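Local coordinates for DNA polymerase III subunit beta (Helicobacter pylori 26695, PDB 4S3I), which forms a ring around DNA that tethers polymerases and other proteins to it, giving them processivity, at residues V137-Q149 with L201-F213. Sequence-based numbering, arbitrary orientation.
Sequences VDAFKKIAPVIEQ and LPKRALLEILKLF
The Phe140 ring has Ile209 CG2 at its edge, near the plane and 4.1 Å from Phe140 CD2; Leu206 CD2 comes in at a slant, closest to Phe140 CB at 3.6 Å. Leu212 CB lies over one face of the Phe213 ring, toward its rim. Helices 135-143 and 203-212 are the pair of the central domain in the beta subunit's ring of repeated alpha/beta domains; segment 137-143 crosses 203-212 at -128°, axes 10.0 Å apart. In this family such helices line the DNA-facing inside of the ring, backed by sheets; here Phe140 packs on Ile159 and Met161 of strand 158-164, and Ile209 on Phe235 of strand 233-238. Leu206 fills the middle: with CG anti to the backbone N (chi1 -160°), it sends CD2 to Phe140 and Ala144 CB, CD1 to Ile147 CD1. Leu210 closes one end, its CD2 resting 3.6 Å from Val137 O. At the other end Gln149, poorly ordered, crosses Lys203 roughly at right angles, its CB 3.5 Å from Lys203 CG. The Lys203 chain kinks about CB-CG (chi2 83°) and near its end, turning its ammonium toward the carbonyls of Ala144 and Ile147. Lys203 NZ donates to a water, to Ile147 O at a doubtfully short distance, and to Ala144 O at 2.9 Å, from above the carbonyl plane, while Ile147 N reaches that oxygen from the opposite face.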
loop_
_atom_site.group_PDB
_atom_site.type_symbol
_atom_site.label_atom_id
_atom_site.label_comp_id
_atom_site.label_asym_id
_atom_site.label_seq_id
_atom_site.Cartn_x
_atom_site.Cartn_y
_atom_site.Cartn_z
ATOM N N VAL A 137 -10.016 -7.680 -23.096
ATOM C CA VAL A 137 -9.329 -7.380 -21.836
ATOM C C VAL A 137 -10.203 -7.753 -20.634
ATOM O O VAL A 137 -9.701 -7.988 -19.531
ATOM C CB VAL A 137 -8.834 -5.920 -21.732
ATOM C CG1 VAL A 137 -8.073 -5.515 -23.001
ATOM C CG2 VAL A 137 -9.999 -4.956 -21.454
ATOM N N ASP A 138 -11.513 -7.788 -20.850
ATOM C CA ASP A 138 -12.431 -8.242 -19.811
ATOM C C ASP A 138 -12.158 -9.719 -19.535
ATOM O O ASP A 138 -12.036 -10.136 -18.389
ATOM C CB ASP A 138 -13.878 -8.029 -20.265
ATOM C CG ASP A 138 -14.887 -8.298 -19.150
ATOM O OD1 ASP A 138 -14.676 -7.803 -18.026
ATOM O OD2 ASP A 138 -15.890 -9.006 -19.394
ATOM N N ALA A 139 -12.049 -10.506 -20.601
ATOM C CA ALA A 139 -11.693 -11.912 -20.477
ATOM C C ALA A 139 -10.336 -12.072 -19.788
ATOM O O ALA A 139 -10.176 -12.913 -18.910
ATOM C CB ALA A 139 -11.691 -12.590 -21.864
ATOM N N PHE A 140 -9.354 -11.275 -20.203
ATOM C CA PHE A 140 -8.015 -11.351 -19.623
ATOM C C PHE A 140 -8.064 -11.046 -18.123
ATOM O O PHE A 140 -7.479 -11.759 -17.308
ATOM C CB PHE A 140 -7.054 -10.355 -20.312
ATOM C CG PHE A 140 -6.594 -10.781 -21.676
ATOM C CD1 PHE A 140 -6.906 -12.038 -22.179
ATOM C CD2 PHE A 140 -5.819 -9.924 -22.453
ATOM C CE1 PHE A 140 -6.476 -12.431 -23.441
ATOM C CE2 PHE A 140 -5.381 -10.309 -23.717
ATOM C CZ PHE A 140 -5.708 -11.565 -24.209
ATOM N N LYS A 141 -8.755 -9.977 -17.760
ATOM C CA LYS A 141 -8.780 -9.576 -16.352
ATOM C C LYS A 141 -9.516 -10.614 -15.501
ATOM O O LYS A 141 -9.176 -10.844 -14.336
ATOM C CB LYS A 141 -9.437 -8.201 -16.203
ATOM C CG LYS A 141 -9.325 -7.607 -14.811
ATOM C CD LYS A 141 -10.387 -6.532 -14.573
ATOM C CE LYS A 141 -10.270 -5.949 -13.165
ATOM N NZ LYS A 141 -11.507 -5.238 -12.713
ATOM N N LYS A 142 -10.517 -11.262 -16.087
ATOM C CA LYS A 142 -11.341 -12.191 -15.319
ATOM C C LYS A 142 -10.631 -13.516 -15.114
ATOM O O LYS A 142 -10.833 -14.200 -14.114
ATOM C CB LYS A 142 -12.701 -12.382 -16.000
ATOM C CG LYS A 142 -13.664 -11.244 -15.731
ATOM C CD LYS A 142 -14.956 -11.363 -16.559
ATOM C CE LYS A 142 -15.963 -10.269 -16.178
ATOM N NZ LYS A 142 -17.071 -10.209 -17.180
ATOM N N ILE A 143 -9.767 -13.861 -16.051
ATOM C CA ILE A 143 -9.128 -15.174 -16.039
ATOM C C ILE A 143 -7.758 -15.142 -15.366
ATOM O O ILE A 143 -7.301 -16.138 -14.799
ATOM C CB ILE A 143 -9.043 -15.713 -17.486
ATOM C CG1 ILE A 143 -10.457 -15.984 -18.003
ATOM C CG2 ILE A 143 -8.182 -16.969 -17.605
ATOM C CD1 ILE A 143 -10.505 -16.538 -19.422
ATOM N N ALA A 144 -7.114 -13.978 -15.417
ATOM C CA ALA A 144 -5.766 -13.800 -14.849
ATOM C C ALA A 144 -5.530 -14.444 -13.471
ATOM O O ALA A 144 -4.485 -15.070 -13.262
ATOM C CB ALA A 144 -5.385 -12.316 -14.813
ATOM N N PRO A 145 -6.487 -14.289 -12.522
ATOM C CA PRO A 145 -6.191 -14.809 -11.180
ATOM C C PRO A 145 -5.959 -16.313 -11.105
ATOM O O PRO A 145 -5.377 -16.766 -10.127
ATOM C CB PRO A 145 -7.447 -14.453 -10.384
ATOM C CG PRO A 145 -8.015 -13.268 -11.074
ATOM C CD PRO A 145 -7.725 -13.480 -12.528
ATOM N N VAL A 146 -6.415 -17.082 -12.086
ATOM C CA VAL A 146 -6.241 -18.530 -11.988
ATOM C C VAL A 146 -4.873 -18.959 -12.499
ATOM O O VAL A 146 -4.432 -20.079 -12.244
ATOM C CB VAL A 146 -7.356 -19.314 -12.708
ATOM C CG1 VAL A 146 -8.737 -18.745 -12.331
ATOM C CG2 VAL A 146 -7.154 -19.275 -14.211
ATOM N N ILE A 147 -4.203 -18.058 -13.216
ATOM C CA ILE A 147 -2.958 -18.422 -13.897
ATOM C C ILE A 147 -1.733 -18.228 -13.011
ATOM O O ILE A 147 -1.520 -17.136 -12.467
ATOM C CB ILE A 147 -2.797 -17.627 -15.204
ATOM C CG1 ILE A 147 -3.917 -17.998 -16.166
ATOM C CG2 ILE A 147 -1.450 -17.904 -15.861
ATOM C CD1 ILE A 147 -4.015 -17.086 -17.377
ATOM N N GLU A 148 -0.951 -19.299 -12.855
ATOM C CA GLU A 148 0.345 -19.237 -12.184
ATOM C C GLU A 148 1.379 -18.664 -13.149
ATOM O O GLU A 148 1.713 -19.287 -14.160
ATOM C CB GLU A 148 0.802 -20.629 -11.735
ATOM C CG GLU A 148 0.086 -21.205 -10.526
ATOM C CD GLU A 148 0.558 -22.616 -10.197
ATOM O OE1 GLU A 148 -0.289 -23.444 -9.797
ATOM O OE2 GLU A 148 1.773 -22.897 -10.335
ATOM N N GLN A 149 1.878 -17.475 -12.832
ATOM C CA GLN A 149 2.905 -16.818 -13.629
ATOM C C GLN A 149 4.185 -17.629 -13.563
ATOM O O GLN A 149 4.713 -18.084 -14.577
ATOM C CB GLN A 149 3.160 -15.426 -13.064
ATOM C CG GLN A 149 4.043 -14.540 -13.910
ATOM C CD GLN A 149 3.803 -13.075 -13.618
ATOM O OE1 GLN A 149 3.123 -12.728 -12.649
ATOM N NE2 GLN A 149 4.350 -12.205 -14.458
ATOM N N LEU A 201 -0.048 -16.454 -24.413
ATOM C CA LEU A 201 0.595 -15.248 -23.897
ATOM C C LEU A 201 1.054 -15.457 -22.456
ATOM O O LEU A 201 0.251 -15.849 -21.613
ATOM C CB LEU A 201 -0.373 -14.069 -23.875
ATOM C CG LEU A 201 -1.085 -13.467 -25.076
ATOM C CD1 LEU A 201 -1.076 -11.964 -24.929
ATOM C CD2 LEU A 201 -0.453 -13.856 -26.368
ATOM N N PRO A 202 2.332 -15.151 -22.162
ATOM C CA PRO A 202 2.832 -15.235 -20.774
ATOM C C PRO A 202 2.046 -14.338 -19.832
ATOM O O PRO A 202 1.542 -13.297 -20.266
ATOM C CB PRO A 202 4.269 -14.713 -20.878
ATOM C CG PRO A 202 4.657 -14.922 -22.333
ATOM C CD PRO A 202 3.378 -14.718 -23.114
ATOM N N LYS A 203 1.956 -14.727 -18.559
ATOM C CA LYS A 203 1.217 -13.963 -17.553
ATOM C C LYS A 203 1.695 -12.517 -17.454
ATOM O O LYS A 203 0.886 -11.592 -17.361
ATOM C CB LYS A 203 1.312 -14.661 -16.188
ATOM C CG LYS A 203 0.636 -13.925 -15.015
ATOM C CD LYS A 203 -0.872 -14.184 -14.926
ATOM C CE LYS A 203 -1.473 -13.663 -13.603
ATOM N NZ LYS A 203 -1.671 -14.727 -12.561
ATOM N N ARG A 204 3.011 -12.320 -17.503
ATOM C CA ARG A 204 3.559 -10.970 -17.398
ATOM C C ARG A 204 2.993 -10.085 -18.495
ATOM O O ARG A 204 2.569 -8.952 -18.239
ATOM C CB ARG A 204 5.090 -10.983 -17.497
ATOM C CG ARG A 204 5.692 -9.580 -17.400
ATOM C CD ARG A 204 7.112 -9.530 -17.920
ATOM N NE ARG A 204 7.655 -8.172 -17.891
ATOM C CZ ARG A 204 8.919 -7.870 -18.167
ATOM N NH1 ARG A 204 9.770 -8.837 -18.484
ATOM N NH2 ARG A 204 9.333 -6.607 -18.120
ATOM N N ALA A 205 2.977 -10.619 -19.717
ATOM C CA ALA A 205 2.426 -9.902 -20.856
ATOM C C ALA A 205 0.965 -9.581 -20.602
ATOM O O ALA A 205 0.499 -8.459 -20.859
ATOM C CB ALA A 205 2.578 -10.733 -22.137
ATOM N N LEU A 206 0.235 -10.577 -20.105
ATOM C CA LEU A 206 -1.182 -10.385 -19.769
ATOM C C LEU A 206 -1.353 -9.173 -18.857
ATOM O O LEU A 206 -2.144 -8.260 -19.132
ATOM C CB LEU A 206 -1.742 -11.654 -19.109
ATOM C CG LEU A 206 -3.265 -11.885 -19.085
ATOM C CD1 LEU A 206 -3.586 -13.230 -18.456
ATOM C CD2 LEU A 206 -4.030 -10.802 -18.355
ATOM N N LEU A 207 -0.604 -9.155 -17.768
ATOM C CA LEU A 207 -0.737 -8.074 -16.801
ATOM C C LEU A 207 -0.341 -6.722 -17.393
ATOM O O LEU A 207 -1.005 -5.716 -17.148
ATOM C CB LEU A 207 0.073 -8.400 -15.554
ATOM C CG LEU A 207 -0.442 -9.642 -14.820
ATOM C CD1 LEU A 207 0.561 -10.137 -13.776
ATOM C CD2 LEU A 207 -1.799 -9.343 -14.173
ATOM N N GLU A 208 0.719 -6.695 -18.202
ATOM C CA GLU A 208 1.071 -5.455 -18.889
ATOM C C GLU A 208 -0.024 -4.986 -19.854
ATOM O O GLU A 208 -0.369 -3.803 -19.878
ATOM C CB GLU A 208 2.427 -5.584 -19.613
ATOM C CG GLU A 208 3.599 -5.896 -18.691
ATOM C CD GLU A 208 3.659 -4.988 -17.458
ATOM O OE1 GLU A 208 3.191 -3.831 -17.525
ATOM O OE2 GLU A 208 4.189 -5.438 -16.414
ATOM N N ILE A 209 -0.568 -5.912 -20.643
ATOM C CA ILE A 209 -1.665 -5.575 -21.547
ATOM C C ILE A 209 -2.808 -4.885 -20.813
ATOM O O ILE A 209 -3.402 -3.921 -21.315
ATOM C CB ILE A 209 -2.196 -6.825 -22.278
ATOM C CG1 ILE A 209 -1.220 -7.228 -23.372
ATOM C CG2 ILE A 209 -3.571 -6.559 -22.910
ATOM C CD1 ILE A 209 -1.282 -8.696 -23.718
ATOM N N LEU A 210 -3.107 -5.366 -19.613
ATOM C CA LEU A 210 -4.196 -4.783 -18.835
ATOM C C LEU A 210 -3.929 -3.322 -18.465
ATOM O O LEU A 210 -4.873 -2.534 -18.329
ATOM C CB LEU A 210 -4.484 -5.616 -17.587
ATOM C CG LEU A 210 -5.028 -7.019 -17.847
ATOM C CD1 LEU A 210 -5.205 -7.778 -16.530
ATOM C CD2 LEU A 210 -6.363 -6.941 -18.600
ATOM N N LYS A 211 -2.657 -2.948 -18.321
ATOM C CA LYS A 211 -2.351 -1.562 -17.962
ATOM C C LYS A 211 -2.411 -0.648 -19.181
ATOM O O LYS A 211 -2.586 0.561 -19.049
ATOM C CB LYS A 211 -0.970 -1.440 -17.307
ATOM C CG LYS A 211 -0.716 -2.330 -16.114
ATOM C CD LYS A 211 0.731 -2.147 -15.663
ATOM C CE LYS A 211 1.278 -3.382 -14.963
ATOM N NZ LYS A 211 2.744 -3.248 -14.676
ATOM N N LEU A 212 -2.253 -1.227 -20.369
ATOM C CA LEU A 212 -2.060 -0.424 -21.563
ATOM C C LEU A 212 -3.318 -0.291 -22.397
ATOM O O LEU A 212 -3.581 0.767 -22.985
ATOM C CB LEU A 212 -0.953 -1.029 -22.430
ATOM C CG LEU A 212 0.453 -0.942 -21.848
ATOM C CD1 LEU A 212 1.410 -1.881 -22.569
ATOM C CD2 LEU A 212 0.944 0.488 -21.953
ATOM N N PHE A 213 -4.095 -1.366 -22.463
ATOM C CA PHE A 213 -5.138 -1.444 -23.482
ATOM C C PHE A 213 -6.506 -1.704 -22.878
ATOM O O PHE A 213 -6.613 -2.288 -21.815
ATOM C CB PHE A 213 -4.804 -2.537 -24.499
ATOM C CG PHE A 213 -3.478 -2.341 -25.190
ATOM C CD1 PHE A 213 -3.339 -1.393 -26.199
ATOM C CD2 PHE A 213 -2.377 -3.111 -24.836
ATOM C CE1 PHE A 213 -2.104 -1.205 -26.845
ATOM C CE2 PHE A 213 -1.142 -2.941 -25.471
ATOM C CZ PHE A 213 -1.004 -1.983 -26.475
HETATM O O HOH W 1 0.774 -14.842 -11.029
#